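CCMAN5 (Cellulosimicrobium cellulans, PDB 2XSG) catalyses the hydrolysis of alpha-mannosidic linkages as a bacterial family 92 glycoside hydrolase, and enables mannose-6-phosphate modification of yeast-produced human lysosomal enzymes. Local coordinates at residues T313-Y316 against R317-A320; E306-R309 against L310-H314; A284-N287 against A288-R292; G654-P657 against T658-N661; S350-T353 against W354-F357. All coordinates share one frame; numbering follows the deposited sequence.

Contact 1: T313-Y316 against R317-A320; sequences THLY and RMFA
The C-terminal turn of helix 306-318, buried in the catalytic part of this family 92 mannosidase, carries Tyr-316 and Arg-317 together while the chain beneath them changes its hydrogen-bonding pattern. Arg-317 N still bonds Thr-313 O at 3.1 Å, and Met-318 N bonds His-314 O in the same helical manner. Phe-319 N then reaches back only three residues, to Tyr-316 O at 3.3 Å, and meets that carbonyl from above its plane. In Tyr-316, CG anti to the backbone N (chi1 164°) swings the ring alongside the next residue. The chain of Arg-317, bent at chi2, brings NH1 to the ring edge, 3.5 Å from Tyr-316 CE2. With the guanidinium turned 53° from the ring, the two meet without lying flat on each other. Arginine suits this place because its several N-H groups reach backbone oxygens, NH1 that of Met-27 and NH2 that of Val-17. A water accepts from Tyr-316 OH at 2.5 Å and, weakly, from Arg-317 NH1. Replacing the tyrosine by an alanine would probably leave this water without its hydroxyl donor and open a gap beside the arginine and Trp-286. On another side of the turn the residues are apolar, as befits packing against helices 275-290 and 665-675: Leu-315 CD1 touches Met-318 CE at 3.8 Å and Phe-319 CE2 at 4.0 Å. The Phe-319 ring presents its edge to the backbone, with CD2 lying 3.3 Å from Leu-315 O.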
loop_
_atom_site.group_PDB
_atom_site.type_symbol
_atom_site.label_atom_id
_atom_site.label_comp_id
_atom_site.label_asym_id
_atom_site.label_seq_id
_atom_site.Cartn_x
_atom_site.Cartn_y
_atom_site.Cartn_z
ATOM N N THR A 313 10.099 7.442 -6.858
ATOM C CA THR A 313 9.953 6.018 -6.609
ATOM C C THR A 313 8.750 5.782 -5.681
ATOM O O THR A 313 7.925 4.896 -5.932
ATOM C CB THR A 313 11.241 5.417 -5.996
ATOM O OG1 THR A 313 12.338 5.571 -6.917
ATOM C CG2 THR A 313 11.043 3.931 -5.647
ATOM N N HIS A 314 8.647 6.580 -4.622
ATOM C CA HIS A 314 7.539 6.420 -3.682
ATOM C C HIS A 314 6.225 7.002 -4.211
ATOM O O HIS A 314 5.134 6.493 -3.883
ATOM C CB HIS A 314 7.893 6.942 -2.283
ATOM C CG HIS A 314 8.976 6.148 -1.620
ATOM N ND1 HIS A 314 8.887 4.787 -1.432
ATOM C CD2 HIS A 314 10.183 6.516 -1.128
ATOM C CE1 HIS A 314 9.984 4.349 -0.847
ATOM N NE2 HIS A 314 10.781 5.381 -0.639
ATOM N N LEU A 315 6.304 8.038 -5.045
ATOM C CA LEU A 315 5.097 8.469 -5.748
ATOM C C LEU A 315 4.578 7.314 -6.634
ATOM O O LEU A 315 3.360 7.018 -6.661
ATOM C CB LEU A 315 5.338 9.738 -6.572
ATOM C CG LEU A 315 4.132 10.493 -7.142
ATOM C CD1 LEU A 315 3.207 11.043 -6.037
ATOM C CD2 LEU A 315 4.563 11.624 -8.073
ATOM N N TYR A 316 5.496 6.649 -7.339
ATOM C CA TYR A 316 5.139 5.470 -8.139
ATOM C C TYR A 316 4.407 4.417 -7.274
ATOM O O TYR A 316 3.367 3.916 -7.650
ATOM C CB TYR A 316 6.387 4.909 -8.830
ATOM C CG TYR A 316 6.273 3.499 -9.372
ATOM C CD1 TYR A 316 5.737 3.248 -10.641
ATOM C CD2 TYR A 316 6.721 2.415 -8.624
ATOM C CE1 TYR A 316 5.636 1.933 -11.140
ATOM C CE2 TYR A 316 6.622 1.112 -9.109
ATOM C CZ TYR A 316 6.084 0.876 -10.366
ATOM O OH TYR A 316 5.996 -0.420 -10.845
ATOM N N ARG A 317 4.954 4.133 -6.099
ATOM C CA ARG A 317 4.381 3.149 -5.178
ATOM C C ARG A 317 3.011 3.572 -4.628
ATOM O O ARG A 317 2.193 2.719 -4.281
ATOM C CB ARG A 317 5.336 2.910 -4.010
ATOM C CG ARG A 317 6.685 2.294 -4.358
ATOM C CD ARG A 317 6.513 0.919 -4.959
ATOM N NE ARG A 317 7.783 0.215 -5.064
ATOM C CZ ARG A 317 8.009 -0.835 -5.852
ATOM N NH1 ARG A 317 7.047 -1.323 -6.628
ATOM N NH2 ARG A 317 9.209 -1.393 -5.866
ATOM N N MET A 318 2.773 4.880 -4.536
ATOM C CA MET A 318 1.487 5.410 -4.067
ATOM C C MET A 318 0.300 5.098 -4.996
ATOM O O MET A 318 -0.839 5.010 -4.532
ATOM C CB MET A 318 1.576 6.919 -3.798
ATOM C CG MET A 318 0.234 7.560 -3.410
ATOM S SD MET A 318 0.382 9.359 -3.207
ATOM C CE MET A 318 2.065 9.417 -2.761
ATOM N N PHE A 319 0.580 4.911 -6.285
ATOM C CA PHE A 319 -0.445 4.574 -7.280
ATOM C C PHE A 319 -0.436 3.068 -7.636
ATOM O O PHE A 319 -0.203 2.700 -8.788
ATOM C CB PHE A 319 -0.255 5.437 -8.554
ATOM C CG PHE A 319 -0.588 6.900 -8.361
ATOM C CD1 PHE A 319 -1.857 7.389 -8.677
ATOM C CD2 PHE A 319 0.359 7.786 -7.872
ATOM C CE1 PHE A 319 -2.181 8.757 -8.504
ATOM C CE2 PHE A 319 0.059 9.150 -7.680
ATOM C CZ PHE A 319 -1.206 9.636 -7.996
ATOM N N ALA A 320 -0.670 2.215 -6.642
ATOM C CA ALA A 320 -0.751 0.765 -6.854
ATOM C C ALA A 320 -2.074 0.169 -6.364
ATOM O O ALA A 320 -2.728 -0.562 -7.101
ATOM C CB ALA A 320 0.399 0.066 -6.191
HETATM O O HOH W 1 7.053 -2.500 -9.883
#

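Contact 2: E306-R309 against L310-H314; sequences ELQR and LFYTH
Gln-308 and Tyr-312, one helical turn apart, run side by side and point the same way. The amide of the glutamine is inclined 34° to the tyrosine ring, and its NE2 comes within 3.6 Å of Tyr-312 CE2, while Gln-308 CG lies 4.1 Å from both CD2 and CE2 of Tyr-312. This pairing follows from the glutamine torsion: CG anti to the backbone N (chi1 161°) carries the chain along the helix toward the tyrosine. A tyrosine fits because its flat ring can lie beside the amide while OH reaches further, to a hydrogen bond with Val-293 O. One face of that ring takes Phe-311 CD2, poised 3.8 Å above its plane over the centre, and Tyr-312 CE1 in turn lies in the plane of the Phe-311 ring. All this belongs to the opening turns of helix 306-318, where the carboxylate of Asp-302 accepts from the amides of Leu-307 and Gln-308. Regular i to i+4 bonds follow, among them Tyr-312 N to Gln-308 O at 3.1 Å. Leu-310 leans over the backbone, its CB 3.3 Å from Glu-306 O, and faces the buried side with Leu-307. Thr-313 adds a second grip: OG1 donates to Arg-309 O at 2.7 Å and Thr-313 N at 2.9 Å, from opposite faces of the carbonyl, while OG1 also takes the amide of Asp-14.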
loop_
_atom_site.group_PDB
_atom_site.type_symbol
_atom_site.label_atom_id
_atom_site.label_comp_id
_atom_site.label_asym_id
_atom_site.label_seq_id
_atom_site.Cartn_x
_atom_site.Cartn_y
_atom_site.Cartn_z
ATOM N N GLU A 306 19.529 11.721 -5.116
ATOM C CA GLU A 306 18.820 10.522 -4.624
ATOM C C GLU A 306 17.494 10.827 -3.925
ATOM O O GLU A 306 16.572 9.997 -3.913
ATOM C CB GLU A 306 19.711 9.691 -3.708
ATOM C CG GLU A 306 20.814 8.965 -4.464
ATOM C CD GLU A 306 21.865 8.347 -3.557
ATOM O OE1 GLU A 306 22.077 8.855 -2.432
ATOM O OE2 GLU A 306 22.497 7.356 -3.985
ATOM N N LEU A 307 17.394 12.003 -3.319
ATOM C CA LEU A 307 16.167 12.357 -2.642
ATOM C C LEU A 307 15.037 12.574 -3.670
ATOM O O LEU A 307 13.881 12.175 -3.433
ATOM C CB LEU A 307 16.382 13.578 -1.751
ATOM C CG LEU A 307 15.260 14.016 -0.826
ATOM C CD1 LEU A 307 14.849 12.888 0.146
ATOM C CD2 LEU A 307 15.722 15.294 -0.103
ATOM N N GLN A 308 15.365 13.167 -4.815
ATOM C CA GLN A 308 14.373 13.329 -5.890
ATOM C C GLN A 308 13.959 11.958 -6.479
ATOM O O GLN A 308 12.773 11.724 -6.768
ATOM C CB GLN A 308 14.891 14.322 -6.961
ATOM C CG GLN A 308 14.231 14.272 -8.321
ATOM C CD GLN A 308 14.145 15.647 -9.019
ATOM O OE1 GLN A 308 14.884 16.586 -8.689
ATOM N NE2 GLN A 308 13.234 15.763 -9.974
ATOM N N ARG A 309 14.933 11.058 -6.639
ATOM C CA ARG A 309 14.636 9.701 -7.104
ATOM C C ARG A 309 13.767 8.948 -6.086
ATOM O O ARG A 309 12.825 8.229 -6.452
ATOM C CB ARG A 309 15.927 8.935 -7.368
ATOM C CG ARG A 309 16.579 9.272 -8.686
ATOM C CD ARG A 309 18.070 9.017 -8.623
ATOM N NE ARG A 309 18.638 8.774 -9.941
ATOM C CZ ARG A 309 19.006 9.719 -10.801
ATOM N NH1 ARG A 309 18.860 11.014 -10.508
ATOM N NH2 ARG A 309 19.514 9.369 -11.974
ATOM N N LEU A 310 14.095 9.127 -4.807
ATOM C CA LEU A 310 13.331 8.534 -3.723
ATOM C C LEU A 310 11.909 9.046 -3.757
ATOM O O LEU A 310 10.977 8.254 -3.690
ATOM C CB LEU A 310 13.936 8.863 -2.367
ATOM C CG LEU A 310 14.811 7.836 -1.699
ATOM C CD1 LEU A 310 15.307 8.445 -0.378
ATOM C CD2 LEU A 310 14.077 6.487 -1.472
ATOM N N PHE A 311 11.729 10.363 -3.887
ATOM C CA PHE A 311 10.381 10.900 -4.036
ATOM C C PHE A 311 9.584 10.218 -5.161
ATOM O O PHE A 311 8.464 9.732 -4.923
ATOM C CB PHE A 311 10.394 12.415 -4.239
ATOM C CG PHE A 311 9.041 12.999 -4.391
ATOM C CD1 PHE A 311 8.263 13.281 -3.271
ATOM C CD2 PHE A 311 8.506 13.227 -5.654
ATOM C CE1 PHE A 311 6.991 13.787 -3.415
ATOM C CE2 PHE A 311 7.225 13.727 -5.802
ATOM C CZ PHE A 311 6.468 14.016 -4.679
ATOM N N TYR A 312 10.140 10.202 -6.375
ATOM C CA TYR A 312 9.405 9.676 -7.534
ATOM C C TYR A 312 9.161 8.160 -7.467
ATOM O O TYR A 312 8.135 7.672 -7.952
ATOM C CB TYR A 312 9.989 10.145 -8.883
ATOM C CG TYR A 312 9.610 11.595 -9.156
ATOM C CD1 TYR A 312 8.284 11.948 -9.491
ATOM C CD2 TYR A 312 10.545 12.611 -9.042
ATOM C CE1 TYR A 312 7.928 13.271 -9.705
ATOM C CE2 TYR A 312 10.204 13.939 -9.255
ATOM C CZ TYR A 312 8.883 14.262 -9.572
ATOM O OH TYR A 312 8.547 15.571 -9.782
ATOM N N THR A 313 10.099 7.442 -6.858
ATOM C CA THR A 313 9.953 6.018 -6.609
ATOM C C THR A 313 8.750 5.782 -5.681
ATOM O O THR A 313 7.925 4.896 -5.932
ATOM C CB THR A 313 11.241 5.417 -5.996
ATOM O OG1 THR A 313 12.338 5.571 -6.917
ATOM C CG2 THR A 313 11.043 3.931 -5.647
ATOM N N HIS A 314 8.647 6.580 -4.622
ATOM C CA HIS A 314 7.539 6.420 -3.682
ATOM C C HIS A 314 6.225 7.002 -4.211
ATOM O O HIS A 314 5.134 6.493 -3.883
ATOM C CB HIS A 314 7.893 6.942 -2.283
ATOM C CG HIS A 314 8.976 6.148 -1.620
ATOM N ND1 HIS A 314 8.887 4.787 -1.432
ATOM C CD2 HIS A 314 10.183 6.516 -1.128
ATOM C CE1 HIS A 314 9.984 4.349 -0.847
ATOM N NE2 HIS A 314 10.781 5.381 -0.639
#

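Contact 3: A284-N287 against A288-R292; sequences AEWN and ATLGR
Trp-286 and Leu-290 form the close-packed side of this last stretch of helix 275-290. Leu-290 N donates to Trp-286 O at 2.7 Å in an almost straight bond (175°), and the leucine branch folds over the same carbonyl, its CG 3.2 Å from Trp-286 O. The side chains cross obliquely, with Trp-286 CE3 4.2 Å from Leu-290 CG. A large aromatic suits this spot because it fills the interior while its NE1 bonds the backbone oxygen of Gln-31. Thr-289 lies between the two regimes. Its OG1, placed anti to the carbonyl carbon (chi1 -61°), turns back to Glu-285 O at 3.1 Å, and Thr-289 N bonds that oxygen from the opposite face, so one carbonyl is gripped twice. The outer side is looser: the small Ala-284 and Ala-288 are exposed, joined by the backbone bond from Ala-288 N to Ala-284 O at 3.0 Å, and Glu-285 stretches away in an extended chain. At Gly-291, whose N bonds Asn-287 O at 2.8 Å, a beta carbon would clash with that oxygen, a reason for glycine here. Asn-287 uses both ends of its amide, on Asp-8 and Ala-10, tying the helix to the N-terminal segment. Leu-290 packs on Leu-315 and Tyr-316 of helix 306-318, and just beyond it the backbone of Arg-292 bonds that of Thr-700 on strand 696-700.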
loop_
_atom_site.group_PDB
_atom_site.type_symbol
_atom_site.label_atom_id
_atom_site.label_comp_id
_atom_site.label_asym_id
_atom_site.label_seq_id
_atom_site.Cartn_x
_atom_site.Cartn_y
_atom_site.Cartn_z
ATOM N N ALA A 284 4.270 6.382 -20.868
ATOM C CA ALA A 284 3.656 7.707 -20.984
ATOM C C ALA A 284 2.548 7.906 -19.961
ATOM O O ALA A 284 2.444 8.966 -19.345
ATOM C CB ALA A 284 3.124 7.959 -22.413
ATOM N N GLU A 285 1.709 6.896 -19.790
ATOM C CA GLU A 285 0.715 6.933 -18.726
ATOM C C GLU A 285 1.375 7.178 -17.344
ATOM O O GLU A 285 0.858 7.970 -16.539
ATOM C CB GLU A 285 -0.148 5.660 -18.752
ATOM C CG GLU A 285 -1.258 5.639 -17.713
ATOM C CD GLU A 285 -2.079 4.351 -17.742
ATOM O OE1 GLU A 285 -1.894 3.535 -18.690
ATOM O OE2 GLU A 285 -2.907 4.165 -16.807
ATOM N N TRP A 286 2.520 6.537 -17.081
ATOM C CA TRP A 286 3.219 6.769 -15.805
ATOM C C TRP A 286 3.734 8.194 -15.705
ATOM O O TRP A 286 3.636 8.822 -14.649
ATOM C CB TRP A 286 4.354 5.769 -15.573
ATOM C CG TRP A 286 3.891 4.542 -14.840
ATOM C CD1 TRP A 286 3.831 3.265 -15.328
ATOM C CD2 TRP A 286 3.408 4.476 -13.486
ATOM N NE1 TRP A 286 3.360 2.403 -14.357
ATOM C CE2 TRP A 286 3.078 3.123 -13.223
ATOM C CE3 TRP A 286 3.198 5.433 -12.478
ATOM C CZ2 TRP A 286 2.564 2.702 -11.992
ATOM C CZ3 TRP A 286 2.685 5.012 -11.242
ATOM C CH2 TRP A 286 2.378 3.659 -11.013
ATOM N N ASN A 287 4.288 8.696 -16.814
ATOM C CA ASN A 287 4.799 10.068 -16.860
ATOM C C ASN A 287 3.714 11.125 -16.602
ATOM O O ASN A 287 3.988 12.155 -15.977
ATOM C CB ASN A 287 5.536 10.342 -18.175
ATOM C CG ASN A 287 6.990 9.915 -18.130
ATOM O OD1 ASN A 287 7.623 9.925 -17.078
ATOM N ND2 ASN A 287 7.528 9.535 -19.280
ATOM N N ALA A 288 2.498 10.865 -17.084
ATOM C CA ALA A 288 1.358 11.732 -16.810
ATOM C C ALA A 288 0.965 11.669 -15.333
ATOM O O ALA A 288 0.698 12.703 -14.713
ATOM C CB ALA A 288 0.151 11.363 -17.701
ATOM N N THR A 289 0.936 10.461 -14.778
ATOM C CA THR A 289 0.618 10.251 -13.363
ATOM C C THR A 289 1.675 10.886 -12.440
ATOM O O THR A 289 1.347 11.662 -11.534
ATOM C CB THR A 289 0.491 8.732 -13.057
ATOM O OG1 THR A 289 -0.580 8.178 -13.839
ATOM C CG2 THR A 289 0.246 8.482 -11.560
ATOM N N LEU A 290 2.940 10.553 -12.678
ATOM C CA LEU A 290 4.031 11.149 -11.914
ATOM C C LEU A 290 4.136 12.666 -12.116
ATOM O O LEU A 290 4.464 13.403 -11.184
ATOM C CB LEU A 290 5.364 10.463 -12.242
ATOM C CG LEU A 290 5.449 8.935 -12.061
ATOM C CD1 LEU A 290 6.667 8.405 -12.786
ATOM C CD2 LEU A 290 5.484 8.511 -10.610
ATOM N N GLY A 291 3.843 13.120 -13.329
ATOM C CA GLY A 291 3.886 14.548 -13.673
ATOM C C GLY A 291 2.888 15.442 -12.949
ATOM O O GLY A 291 2.937 16.678 -13.091
ATOM N N ARG A 292 1.984 14.823 -12.179
ATOM C CA ARG A 292 1.068 15.554 -11.314
ATOM C C ARG A 292 1.816 16.315 -10.225
ATOM O O ARG A 292 1.316 17.335 -9.734
ATOM C CB ARG A 292 0.049 14.618 -10.675
ATOM C CG ARG A 292 -0.915 13.975 -11.667
ATOM C CD ARG A 292 -1.896 13.063 -10.928
ATOM N NE ARG A 292 -2.859 12.451 -11.847
ATOM C CZ ARG A 292 -3.977 13.038 -12.273
ATOM N NH1 ARG A 292 -4.297 14.271 -11.864
ATOM N NH2 ARG A 292 -4.779 12.387 -13.112
#

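Contact 4: G654-P657 against T658-N661; sequences GMLP and TMDN
A type II beta turn from Leu-656 to Met-659, overlapped by an inverse gamma turn centred on Met-659, shapes the loop that leads to the calcium ligand Asp-662. Met-659 N closes the first turn on Leu-656 O at 3.1 Å, coming from above the carbonyl plane. Proline suits the second position, since its ring holds phi near -59°. The third position requires a positive phi, and Thr-658 adopts it (73°) although it is branched; its OG1 takes the amide of Ala-625. Met-659 extends fully back across the turn, so that SD lies 3.7 Å from Met-655 CB and receives a weak hydrogen bond from Leu-656 N. Flexible, polarisable methionines fit such a buried corner. The two chains cross at about a right angle, and Met-655, bent at chi2, carries its methyl to the amide of Asn-661, with CE 3.5 Å from ND2. That ND2 bonds Asp-26 and Ser-667. Met-659 O, by contrast, is buried without a partner. Both methionines and Asn-661 rest on Met-666 of helix 665-675, while Leu-656 and Pro-657 pack against Phe-639 of strand 638-646.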
loop_
_atom_site.group_PDB
_atom_site.type_symbol
_atom_site.label_atom_id
_atom_site.label_comp_id
_atom_site.label_asym_id
_atom_site.label_seq_id
_atom_site.Cartn_x
_atom_site.Cartn_y
_atom_site.Cartn_z
ATOM N N GLY A 654 14.981 -1.313 1.025
ATOM C CA GLY A 654 14.375 0.024 0.925
ATOM C C GLY A 654 13.825 0.607 2.217
ATOM O O GLY A 654 13.920 1.825 2.440
ATOM N N MET A 655 13.243 -0.251 3.061
ATOM C CA MET A 655 12.747 0.163 4.361
ATOM C C MET A 655 13.543 -0.561 5.429
ATOM O O MET A 655 14.351 -1.444 5.126
ATOM C CB MET A 655 11.267 -0.236 4.529
ATOM C CG MET A 655 10.393 -0.082 3.306
ATOM S SD MET A 655 10.010 1.627 3.057
ATOM C CE MET A 655 8.741 1.493 1.803
ATOM N N LEU A 656 13.249 -0.236 6.685
ATOM C CA LEU A 656 13.751 -1.011 7.815
ATOM C C LEU A 656 13.398 -2.491 7.636
ATOM O O LEU A 656 12.389 -2.806 6.997
ATOM C CB LEU A 656 13.131 -0.502 9.107
ATOM C CG LEU A 656 13.528 0.924 9.531
ATOM C CD1 LEU A 656 12.675 1.356 10.697
ATOM C CD2 LEU A 656 15.009 1.000 9.879
ATOM N N PRO A 657 14.208 -3.396 8.213
ATOM C CA PRO A 657 13.778 -4.792 8.209
ATOM C C PRO A 657 12.421 -4.908 8.948
ATOM O O PRO A 657 12.224 -4.226 9.951
ATOM C CB PRO A 657 14.888 -5.505 8.990
ATOM C CG PRO A 657 15.549 -4.389 9.818
ATOM C CD PRO A 657 15.476 -3.196 8.954
ATOM N N THR A 658 11.537 -5.778 8.441
ATOM C CA THR A 658 10.136 -5.972 8.887
ATOM C C THR A 658 9.149 -4.855 8.486
ATOM O O THR A 658 7.928 -4.994 8.674
ATOM C CB THR A 658 9.967 -6.141 10.417
ATOM O OG1 THR A 658 10.125 -4.860 11.042
ATOM C CG2 THR A 658 10.920 -7.175 11.019
ATOM N N MET A 659 9.661 -3.744 7.989
ATOM C CA MET A 659 8.818 -2.591 7.697
ATOM C C MET A 659 8.135 -2.743 6.336
ATOM O O MET A 659 8.649 -2.294 5.327
ATOM C CB MET A 659 9.655 -1.313 7.762
ATOM C CG MET A 659 8.915 -0.021 7.389
ATOM S SD MET A 659 10.051 1.357 7.606
ATOM C CE MET A 659 9.080 2.695 6.923
ATOM N N ASP A 660 6.990 -3.423 6.311
ATOM C CA ASP A 660 6.271 -3.657 5.060
ATOM C C ASP A 660 5.682 -2.339 4.599
ATOM O O ASP A 660 5.290 -1.527 5.425
ATOM C CB ASP A 660 5.157 -4.681 5.279
ATOM C CG ASP A 660 5.691 -6.058 5.611
ATOM O OD1 ASP A 660 6.820 -6.371 5.170
ATOM O OD2 ASP A 660 5.000 -6.820 6.330
ATOM N N ASN A 661 5.664 -2.107 3.291
ATOM C CA ASN A 661 5.088 -0.877 2.745
ATOM C C ASN A 661 3.564 -0.822 3.017
ATOM O O ASN A 661 2.995 0.266 3.221
ATOM C CB ASN A 661 5.367 -0.792 1.234
ATOM C CG ASN A 661 5.388 0.642 0.703
ATOM O OD1 ASN A 661 4.770 1.558 1.278
ATOM N ND2 ASN A 661 6.101 0.844 -0.413
#

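Contact 5: S350-T353 against W354-F357; sequences SWAT and WDDF
Asp-356 folds its carboxylate back over the start of its own helix, setting OD1 3.1 Å from Thr-353 CA. The torsion responsible is unusual for a helix: CG stands between the backbone N and the carbonyl carbon (chi1 79°), the crowded position, which turns the group toward the preceding residues. There OD2 accepts from two waters. One, at 2.7 Å from Asp-356 OD2, also takes the amide of Ala-352 and bonds Thr-353 OG1 at 2.7 Å; the other donates to Ser-350 O as well. An acid is apt, since OD2 also forms a salt bridge with Lys-359, and the short aspartate chain keeps the carboxylate close to the helix start. An alanine in its place would probably leave that lysine without its mate and the two waters without their shared acceptor. Ala-352 is the N-cap of helix 353-366, part of the catalytic domain, which in this family is an (alpha/alpha)6 barrel. Ala-352 O accepts the amide of Asp-356 at 3.0 Å and, more weakly, that of Asp-355. On the next residue pair, Thr-353 and Phe-357 meet at about a right angle, CG2 of the threonine 3.9 Å from CB of the phenylalanine. The Phe-357 ring turns its edge to Thr-353 O and packs on the apolar Val-411 and Val-412 of helix 409-418, which suits a hydrophobic ring. Trp-354 makes a cation-pi contact with Arg-405 and bonds Gln-460. Asp-355 serves another site: its OD1 bonds a bound buffer molecule, probably from the crystallisation liquor, and its side chain lies about 4 Å from the calcium ion.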
loop_
_atom_site.group_PDB
_atom_site.type_symbol
_atom_site.label_atom_id
_atom_site.label_comp_id
_atom_site.label_asym_id
_atom_site.label_seq_id
_atom_site.Cartn_x
_atom_site.Cartn_y
_atom_site.Cartn_z
ATOM N N SER A 350 -9.422 -4.105 -3.576
ATOM C CA SER A 350 -8.189 -4.617 -2.927
ATOM C C SER A 350 -7.795 -3.707 -1.787
ATOM O O SER A 350 -7.167 -2.683 -1.994
ATOM C CB SER A 350 -7.008 -4.784 -3.874
ATOM O OG SER A 350 -5.965 -5.473 -3.206
ATOM N N TRP A 351 -8.181 -4.086 -0.582
ATOM C CA TRP A 351 -8.125 -3.173 0.550
ATOM C C TRP A 351 -7.289 -3.769 1.672
ATOM O O TRP A 351 -7.281 -4.975 1.859
ATOM C CB TRP A 351 -9.542 -2.917 1.043
ATOM C CG TRP A 351 -10.486 -2.405 -0.034
ATOM C CD1 TRP A 351 -11.343 -3.142 -0.789
ATOM C CD2 TRP A 351 -10.651 -1.044 -0.447
ATOM N NE1 TRP A 351 -12.038 -2.323 -1.666
ATOM C CE2 TRP A 351 -11.626 -1.031 -1.472
ATOM C CE3 TRP A 351 -10.070 0.169 -0.045
ATOM C CZ2 TRP A 351 -12.049 0.147 -2.089
ATOM C CZ3 TRP A 351 -10.477 1.347 -0.675
ATOM C CH2 TRP A 351 -11.452 1.324 -1.691
ATOM N N ALA A 352 -6.552 -2.923 2.388
ATOM C CA ALA A 352 -5.800 -3.336 3.569
ATOM C C ALA A 352 -5.931 -2.179 4.550
ATOM O O ALA A 352 -4.943 -1.663 5.072
ATOM C CB ALA A 352 -4.350 -3.582 3.231
ATOM N N THR A 353 -7.172 -1.781 4.788
ATOM C CA THR A 353 -7.453 -0.491 5.382
ATOM C C THR A 353 -7.051 -0.345 6.861
ATOM O O THR A 353 -6.808 0.772 7.317
ATOM C CB THR A 353 -8.914 -0.114 5.074
ATOM O OG1 THR A 353 -9.128 -0.335 3.671
ATOM C CG2 THR A 353 -9.208 1.357 5.410
ATOM N N TRP A 354 -6.949 -1.458 7.587
ATOM C CA TRP A 354 -6.413 -1.455 8.965
ATOM C C TRP A 354 -4.991 -0.860 8.996
ATOM O O TRP A 354 -4.655 -0.084 9.894
ATOM C CB TRP A 354 -6.395 -2.880 9.522
ATOM C CG TRP A 354 -6.117 -3.026 10.998
ATOM C CD1 TRP A 354 -7.047 -3.059 12.006
ATOM C CD2 TRP A 354 -4.839 -3.213 11.628
ATOM N NE1 TRP A 354 -6.420 -3.224 13.225
ATOM C CE2 TRP A 354 -5.071 -3.339 13.020
ATOM C CE3 TRP A 354 -3.523 -3.284 11.155
ATOM C CZ2 TRP A 354 -4.030 -3.519 13.947
ATOM C CZ3 TRP A 354 -2.483 -3.462 12.077
ATOM C CH2 TRP A 354 -2.747 -3.576 13.459
ATOM N N ASP A 355 -4.182 -1.210 7.991
ATOM C CA ASP A 355 -2.824 -0.668 7.849
ATOM C C ASP A 355 -2.763 0.664 7.131
ATOM O O ASP A 355 -1.946 1.518 7.473
ATOM C CB ASP A 355 -1.895 -1.632 7.070
ATOM C CG ASP A 355 -1.896 -3.027 7.625
ATOM O OD1 ASP A 355 -2.319 -3.969 6.906
ATOM O OD2 ASP A 355 -1.459 -3.189 8.773
ATOM N N ASP A 356 -3.592 0.841 6.110
ATOM C CA ASP A 356 -3.309 1.907 5.152
ATOM C C ASP A 356 -4.190 3.145 5.168
ATOM O O ASP A 356 -4.033 4.007 4.302
ATOM C CB ASP A 356 -3.223 1.339 3.723
ATOM C CG ASP A 356 -4.576 1.090 3.100
ATOM O OD1 ASP A 356 -5.618 1.397 3.738
ATOM O OD2 ASP A 356 -4.593 0.565 1.959
ATOM N N PHE A 357 -5.108 3.230 6.125
ATOM C CA PHE A 357 -6.176 4.234 6.061
ATOM C C PHE A 357 -5.705 5.680 5.863
ATOM O O PHE A 357 -6.365 6.445 5.169
ATOM C CB PHE A 357 -7.185 4.103 7.234
ATOM C CG PHE A 357 -6.644 4.508 8.596
ATOM C CD1 PHE A 357 -6.888 5.798 9.110
ATOM C CD2 PHE A 357 -5.959 3.600 9.387
ATOM C CE1 PHE A 357 -6.420 6.178 10.379
ATOM C CE2 PHE A 357 -5.473 3.967 10.666
ATOM C CZ PHE A 357 -5.703 5.258 11.159
HETATM O O HOH W 2 -5.618 -0.516 -0.747
HETATM O O HOH W 3 -7.176 -0.127 1.795
#

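Overall arrangement
Contacts 1 and 2 are successive turns of helix 306-318, sharing Thr-313 and His-314, with centres about 10 Å apart. Contact 3, on helix 275-290, lies against both: Trp-286 CZ2 meets Tyr-316 CE1 at 3.3 Å, and Leu-290 O lies 3.8 Å from Tyr-312 CE1. Contact 4 touches contact 1 from another direction, Met-655 CE being 4.1 Å from His-314 CE1. Contact 5 touches none of the others; its nearest atoms are about 6 Å from contact 4. Both of these lie near the calcium ion held by Asn-588, Glu-589 and Asp-662: about 4 Å from the side chain of Asp-355 and about 7 Å from that of Met-659.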